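Methylmalonate-semialdehyde dehydrogenase (Oceanimonas doudoroffii, PDB 4ZZ7) catalyses the NAD-dependent, coenzyme A-acylating oxidation of methylmalonate semialdehyde, as a tetrameric member of the aldehyde dehydrogenase family. Local coordinates at residues 215-229 with 238-251. Residues are numbered along the deposited sequence; the frame is centred on the assembly and turned at random.
Sequences LHDDRVKAVSFVGST and TASANGKRCQALGG. With NAD (nicotinamide-adenine-dinucleotide), chain M.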
loop_
_atom_site.group_PDB
_atom_site.type_symbol
_atom_site.label_atom_id
_atom_site.label_comp_id
_atom_site.label_asym_id
_atom_site.label_seq_id
_atom_site.Cartn_x
_atom_site.Cartn_y
_atom_site.Cartn_z
ATOM N N LEU A 215 -21.094 -15.443 21.684
ATOM C CA LEU A 215 -21.558 -14.060 21.580
ATOM C C LEU A 215 -21.587 -13.308 22.932
ATOM O O LEU A 215 -21.321 -12.102 23.007
ATOM C CB LEU A 215 -22.937 -14.026 20.930
ATOM C CG LEU A 215 -22.993 -14.555 19.497
ATOM C CD1 LEU A 215 -24.426 -14.686 19.018
ATOM C CD2 LEU A 215 -22.213 -13.680 18.549
ATOM N N HIS A 216 -21.892 -14.036 24.001
ATOM C CA HIS A 216 -22.109 -13.421 25.311
ATOM C C HIS A 216 -20.895 -13.460 26.242
ATOM O O HIS A 216 -20.851 -12.712 27.207
ATOM C CB HIS A 216 -23.341 -14.048 25.948
ATOM C CG HIS A 216 -24.621 -13.666 25.270
ATOM N ND1 HIS A 216 -25.057 -14.256 24.107
ATOM C CD2 HIS A 216 -25.553 -12.736 25.588
ATOM C CE1 HIS A 216 -26.211 -13.719 23.748
ATOM N NE2 HIS A 216 -26.530 -12.787 24.626
ATOM N N ASP A 217 -19.906 -14.304 25.948
ATOM C CA ASP A 217 -18.648 -14.317 26.713
ATOM C C ASP A 217 -17.780 -13.090 26.391
ATOM O O ASP A 217 -17.408 -12.857 25.262
ATOM C CB ASP A 217 -17.857 -15.583 26.425
ATOM C CG ASP A 217 -16.729 -15.808 27.410
ATOM O OD1 ASP A 217 -15.767 -14.999 27.455
ATOM O OD2 ASP A 217 -16.795 -16.821 28.128
ATOM N N ASP A 218 -17.423 -12.341 27.416
ATOM C CA ASP A 218 -16.702 -11.083 27.250
ATOM C C ASP A 218 -15.288 -11.240 26.705
ATOM O O ASP A 218 -14.745 -10.282 26.136
ATOM C CB ASP A 218 -16.677 -10.296 28.572
ATOM C CG ASP A 218 -18.071 -9.838 29.004
ATOM O OD1 ASP A 218 -19.072 -10.193 28.318
ATOM O OD2 ASP A 218 -18.172 -9.135 30.038
ATOM N N ARG A 219 -14.700 -12.429 26.857
ATOM C CA ARG A 219 -13.355 -12.692 26.293
ATOM C C ARG A 219 -13.313 -12.787 24.743
ATOM O O ARG A 219 -12.246 -12.663 24.151
ATOM C CB ARG A 219 -12.747 -13.958 26.903
ATOM C CG ARG A 219 -12.534 -13.878 28.389
ATOM C CD ARG A 219 -12.284 -15.230 29.021
ATOM N NE ARG A 219 -13.467 -16.072 29.026
ATOM C CZ ARG A 219 -13.494 -17.312 29.504
ATOM N NH1 ARG A 219 -12.404 -17.862 30.031
ATOM N NH2 ARG A 219 -14.618 -18.026 29.449
ATOM N N VAL A 220 -14.459 -13.042 24.112
ATOM C CA VAL A 220 -14.547 -13.138 22.672
ATOM C C VAL A 220 -14.631 -11.721 22.173
ATOM O O VAL A 220 -15.620 -11.042 22.407
ATOM C CB VAL A 220 -15.798 -13.923 22.196
ATOM C CG1 VAL A 220 -15.864 -13.973 20.681
ATOM C CG2 VAL A 220 -15.793 -15.346 22.733
ATOM N N LYS A 221 -13.606 -11.309 21.446
ATOM C CA LYS A 221 -13.457 -9.958 20.975
ATOM C C LYS A 221 -13.875 -9.720 19.525
ATOM O O LYS A 221 -13.949 -8.568 19.116
ATOM C CB LYS A 221 -11.999 -9.539 21.145
ATOM C CG LYS A 221 -11.731 -8.778 22.430
ATOM C CD LYS A 221 -11.577 -9.684 23.625
ATOM C CE LYS A 221 -12.164 -9.050 24.889
ATOM N NZ LYS A 221 -11.469 -7.821 25.367
ATOM N N ALA A 222 -14.114 -10.770 18.742
ATOM C CA ALA A 222 -14.576 -10.600 17.362
ATOM C C ALA A 222 -15.282 -11.834 16.861
ATOM O O ALA A 222 -14.885 -12.948 17.177
ATOM C CB ALA A 222 -13.407 -10.270 16.442
ATOM N N VAL A 223 -16.305 -11.637 16.044
ATOM C CA VAL A 223 -17.088 -12.752 15.522
ATOM C C VAL A 223 -17.238 -12.709 13.994
ATOM O O VAL A 223 -17.819 -11.768 13.454
ATOM C CB VAL A 223 -18.483 -12.767 16.178
ATOM C CG1 VAL A 223 -19.314 -13.944 15.662
ATOM C CG2 VAL A 223 -18.346 -12.803 17.703
ATOM N N SER A 224 -16.730 -13.744 13.321
ATOM C CA SER A 224 -16.923 -13.953 11.865
ATOM C C SER A 224 -18.028 -14.985 11.602
ATOM O O SER A 224 -17.850 -16.178 11.885
ATOM C CB SER A 224 -15.627 -14.449 11.206
ATOM O OG SER A 224 -14.642 -13.430 11.109
ATOM N N PHE A 225 -19.161 -14.522 11.068
ATOM C CA PHE A 225 -20.276 -15.410 10.732
ATOM C C PHE A 225 -20.443 -15.470 9.256
ATOM O O PHE A 225 -20.363 -14.444 8.596
ATOM C CB PHE A 225 -21.616 -14.950 11.322
ATOM C CG PHE A 225 -22.786 -15.823 10.917
ATOM C CD1 PHE A 225 -23.026 -17.006 11.556
ATOM C CD2 PHE A 225 -23.628 -15.458 9.872
ATOM C CE1 PHE A 225 -24.077 -17.816 11.170
ATOM C CE2 PHE A 225 -24.684 -16.263 9.482
ATOM C CZ PHE A 225 -24.909 -17.443 10.132
ATOM N N VAL A 226 -20.695 -16.686 8.764
ATOM C CA VAL A 226 -21.080 -16.952 7.370
ATOM C C VAL A 226 -22.291 -17.887 7.427
ATOM O O VAL A 226 -22.253 -18.911 8.097
ATOM C CB VAL A 226 -19.921 -17.597 6.563
ATOM C CG1 VAL A 226 -20.367 -18.013 5.172
ATOM C CG2 VAL A 226 -18.784 -16.610 6.435
ATOM N N GLY A 227 -23.369 -17.522 6.747
ATOM C CA GLY A 227 -24.583 -18.333 6.747
ATOM C C GLY A 227 -25.757 -17.599 6.125
ATOM O O GLY A 227 -25.564 -16.770 5.233
ATOM N N SER A 228 -26.969 -17.935 6.565
ATOM C CA SER A 228 -28.210 -17.307 6.061
ATOM C C SER A 228 -28.400 -15.867 6.567
ATOM O O SER A 228 -27.893 -15.488 7.626
ATOM C CB SER A 228 -29.430 -18.140 6.446
ATOM O OG SER A 228 -29.629 -18.100 7.849
ATOM N N THR A 229 -29.151 -15.081 5.799
ATOM C CA THR A 229 -29.387 -13.682 6.160
ATOM C C THR A 229 -30.103 -13.565 7.504
ATOM O O THR A 229 -29.656 -12.789 8.363
ATOM C CB THR A 229 -30.131 -12.907 5.049
ATOM O OG1 THR A 229 -29.264 -12.771 3.911
ATOM C CG2 THR A 229 -30.501 -11.507 5.485
ATOM N N THR A 238 -26.756 -9.254 17.838
ATOM C CA THR A 238 -26.389 -9.735 19.167
ATOM C C THR A 238 -24.965 -9.334 19.522
ATOM O O THR A 238 -24.711 -8.759 20.588
ATOM C CB THR A 238 -26.513 -11.278 19.262
ATOM O OG1 THR A 238 -27.819 -11.693 18.822
ATOM C CG2 THR A 238 -26.268 -11.777 20.688
ATOM N N ALA A 239 -24.036 -9.652 18.622
ATOM C CA ALA A 239 -22.629 -9.260 18.790
ATOM C C ALA A 239 -22.506 -7.767 19.058
ATOM O O ALA A 239 -21.813 -7.360 19.981
ATOM C CB ALA A 239 -21.817 -9.618 17.553
ATOM N N SER A 240 -23.200 -6.967 18.253
ATOM C CA SER A 240 -23.157 -5.514 18.388
ATOM C C SER A 240 -23.738 -5.009 19.702
ATOM O O SER A 240 -23.288 -3.993 20.234
ATOM C CB SER A 240 -23.862 -4.855 17.207
ATOM O OG SER A 240 -23.179 -5.154 15.982
ATOM N N ALA A 241 -24.738 -5.719 20.216
ATOM C CA ALA A 241 -25.282 -5.441 21.563
ATOM C C ALA A 241 -24.308 -5.771 22.685
ATOM O O ALA A 241 -24.399 -5.197 23.748
ATOM C CB ALA A 241 -26.593 -6.186 21.796
ATOM N N ASN A 242 -23.397 -6.711 22.452
ATOM C CA ASN A 242 -22.373 -7.087 23.449
ATOM C C ASN A 242 -20.974 -6.468 23.177
ATOM O O ASN A 242 -19.936 -7.046 23.561
ATOM C CB ASN A 242 -22.279 -8.607 23.565
ATOM C CG ASN A 242 -23.514 -9.223 24.219
ATOM O OD1 ASN A 242 -23.431 -9.825 25.293
ATOM N ND2 ASN A 242 -24.662 -9.087 23.574
ATOM N N GLY A 243 -20.965 -5.307 22.493
ATOM C CA GLY A 243 -19.760 -4.476 22.297
ATOM C C GLY A 243 -18.713 -4.939 21.273
ATOM O O GLY A 243 -17.989 -4.098 20.688
ATOM N N LYS A 244 -18.618 -6.261 21.062
ATOM C CA LYS A 244 -17.655 -6.845 20.114
ATOM C C LYS A 244 -17.991 -6.690 18.613
ATOM O O LYS A 244 -19.147 -6.757 18.191
ATOM C CB LYS A 244 -17.395 -8.314 20.429
ATOM C CG LYS A 244 -18.555 -9.239 20.093
ATOM C CD LYS A 244 -18.500 -10.522 20.912
ATOM C CE LYS A 244 -18.813 -10.276 22.376
ATOM N NZ LYS A 244 -18.527 -11.487 23.169
ATOM N N ARG A 245 -16.923 -6.488 17.835
ATOM C CA ARG A 245 -16.999 -6.305 16.405
ATOM C C ARG A 245 -17.460 -7.587 15.733
ATOM O O ARG A 245 -17.342 -8.677 16.312
ATOM C CB ARG A 245 -15.647 -5.893 15.867
ATOM C CG ARG A 245 -14.535 -6.896 16.121
ATOM C CD ARG A 245 -13.284 -6.580 15.318
ATOM N NE ARG A 245 -12.553 -5.410 15.805
ATOM C CZ ARG A 245 -11.488 -4.878 15.203
ATOM N NH1 ARG A 245 -10.991 -5.410 14.080
ATOM N NH2 ARG A 245 -10.902 -3.808 15.734
ATOM N N CYS A 246 -17.961 -7.455 14.508
ATOM C CA CYS A 246 -18.584 -8.573 13.817
ATOM C C CYS A 246 -18.647 -8.331 12.313
ATOM O O CYS A 246 -18.708 -7.190 11.852
ATOM C CB CYS A 246 -20.006 -8.817 14.384
ATOM S SG CYS A 246 -21.003 -10.148 13.630
ATOM N N GLN A 247 -18.605 -9.436 11.566
ATOM C CA GLN A 247 -18.890 -9.473 10.124
ATOM C C GLN A 247 -19.804 -10.690 9.921
ATOM O O GLN A 247 -19.447 -11.817 10.278
ATOM C CB GLN A 247 -17.596 -9.557 9.267
ATOM C CG GLN A 247 -16.704 -10.787 9.542
ATOM C CD GLN A 247 -15.336 -10.842 8.839
ATOM O OE1 GLN A 247 -14.558 -11.782 9.080
ATOM N NE2 GLN A 247 -15.040 -9.878 7.962
ATOM N N ALA A 248 -20.991 -10.463 9.386
ATOM C CA ALA A 248 -21.904 -11.539 9.134
ATOM C C ALA A 248 -22.330 -11.531 7.685
ATOM O O ALA A 248 -22.970 -10.597 7.209
ATOM C CB ALA A 248 -23.108 -11.406 10.023
ATOM N N LEU A 249 -21.983 -12.600 6.990
ATOM C CA LEU A 249 -22.348 -12.786 5.598
ATOM C C LEU A 249 -23.575 -13.686 5.498
ATOM O O LEU A 249 -23.719 -14.625 6.264
ATOM C CB LEU A 249 -21.169 -13.383 4.835
ATOM C CG LEU A 249 -20.043 -12.396 4.523
ATOM C CD1 LEU A 249 -19.279 -12.030 5.767
ATOM C CD2 LEU A 249 -19.078 -12.975 3.503
ATOM N N GLY A 250 -24.412 -13.397 4.509
ATOM C CA GLY A 250 -25.788 -13.878 4.446
ATOM C C GLY A 250 -26.144 -14.554 3.135
ATOM O O GLY A 250 -25.288 -15.101 2.458
ATOM N N GLY A 251 -27.422 -14.498 2.775
ATOM C CA GLY A 251 -27.916 -15.163 1.576
ATOM C C GLY A 251 -27.666 -14.450 0.268
ATOM O O GLY A 251 -27.027 -13.394 0.231
HETATM P PA NAD M . -27.418 -20.986 8.794
HETATM O O1A NAD M . -28.427 -21.938 9.429
HETATM O O2A NAD M . -27.793 -19.564 8.412
HETATM O O5B NAD M . -26.161 -20.829 9.808
HETATM C C5B NAD M . -25.027 -21.709 9.819
HETATM C C4B NAD M . -24.325 -21.707 11.177
HETATM O O4B NAD M . -25.069 -20.940 12.127
HETATM C C3B NAD M . -24.172 -23.095 11.790
HETATM O O3B NAD M . -22.856 -23.192 12.341
HETATM C C2B NAD M . -25.285 -23.195 12.830
HETATM O O2B NAD M . -25.020 -23.910 14.040
HETATM C C1B NAD M . -25.549 -21.749 13.207
HETATM N N9A NAD M . -26.992 -21.478 13.481
HETATM C C8A NAD M . -28.056 -21.981 12.790
HETATM N N7A NAD M . -29.216 -21.511 13.296
HETATM C C5A NAD M . -28.914 -20.693 14.334
HETATM C C6A NAD M . -29.690 -19.876 15.314
HETATM N N6A NAD M . -31.039 -19.856 15.254
HETATM N N1A NAD M . -28.999 -19.161 16.243
HETATM C C2A NAD M . -27.633 -19.187 16.303
HETATM N N3A NAD M . -26.859 -19.894 15.452
HETATM C C4A NAD M . -27.435 -20.661 14.466
HETATM O O3 NAD M . -26.766 -21.705 7.472
HETATM P PN NAD M . -26.841 -23.269 6.989
HETATM O O1N NAD M . -25.988 -24.168 7.891
HETATM O O2N NAD M . -28.258 -23.718 6.607
HETATM O O5D NAD M . -26.044 -23.006 5.621
HETATM C C5D NAD M . -26.718 -22.427 4.491
HETATM C C4D NAD M . -26.564 -20.899 4.339
HETATM O O4D NAD M . -25.216 -20.440 4.091
HETATM C C3D NAD M . -27.384 -20.393 3.140
HETATM O O3D NAD M . -28.580 -19.741 3.579
HETATM C C2D NAD M . -26.474 -19.446 2.343
HETATM O O2D NAD M . -27.134 -18.222 2.004
HETATM C C1D NAD M . -25.300 -19.250 3.286
HETATM N N1N NAD M . -24.022 -18.953 2.647
HETATM C C2N NAD M . -23.641 -17.669 2.628
HETATM C C3N NAD M . -22.429 -17.298 2.053
HETATM C C7N NAD M . -21.965 -15.864 1.972
HETATM O O7N NAD M . -22.639 -14.948 1.487
HETATM N N7N NAD M . -20.742 -15.628 2.415
HETATM C C4N NAD M . -21.604 -18.288 1.530
HETATM C C5N NAD M . -22.005 -19.618 1.563
HETATM C C6N NAD M . -23.238 -19.928 2.140
#
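The backbones of Phe225 and Gln247 are hydrogen-bonded across neighbouring parallel strands, 220-226 and 245-249, with Phe225 opposite Ala248 and Ser224 opposite Gln247; the strands are the two arms of a beta-alpha-beta crossover in the Rossmann-like NAD-binding domain of this aldehyde dehydrogenase. Phe225 N donates to Gln247 O at 2.8 Å, nearly in line with the carbonyl, and Phe225 O takes Leu249 N at 2.9 Å. One residue back, Ser224 OG donates a hydrogen bond to an in-plane lone pair of Gln247 OE1 (2.6 Å). The amide nitrogen of Gln247 turns to Leu463 O, and Tyr474 OH also bonds Ser224 OG, so both groups have second partners. On the other face of the sheet, Phe225 CB packs against Ala248 CB; CG anti to the backbone N (chi1 177°) directs the ring to the cofactor, where CE1 meets NAD O4B at 3.4 Å, and helix 229-241 packs against this side chain.

At the start of the strands, Lys244 reaches across to the turn after helix 208-216. Its NZ donates to Leu215 O from above the carbonyl plane and to Val220 O on an in-plane lone pair (3.0 Å), while Val223 CG2 touches the methylene CD. An alanine in its place would probably leave these two carbonyl oxygens without their shared donor and let the turn from Asp217 to Val220 shift. That turn is itself braced by Arg219, which grips the Asp217 carboxylate side-on through NE and NH2.

Where the strands end, the backbone N of Ser228, the N-cap of helix 229-241, binds the NAD phosphate oxygen O2A. Beside it, Gly251 N donates to Thr229 OG1 at 2.8 Å, with an N-H...O angle of 163°.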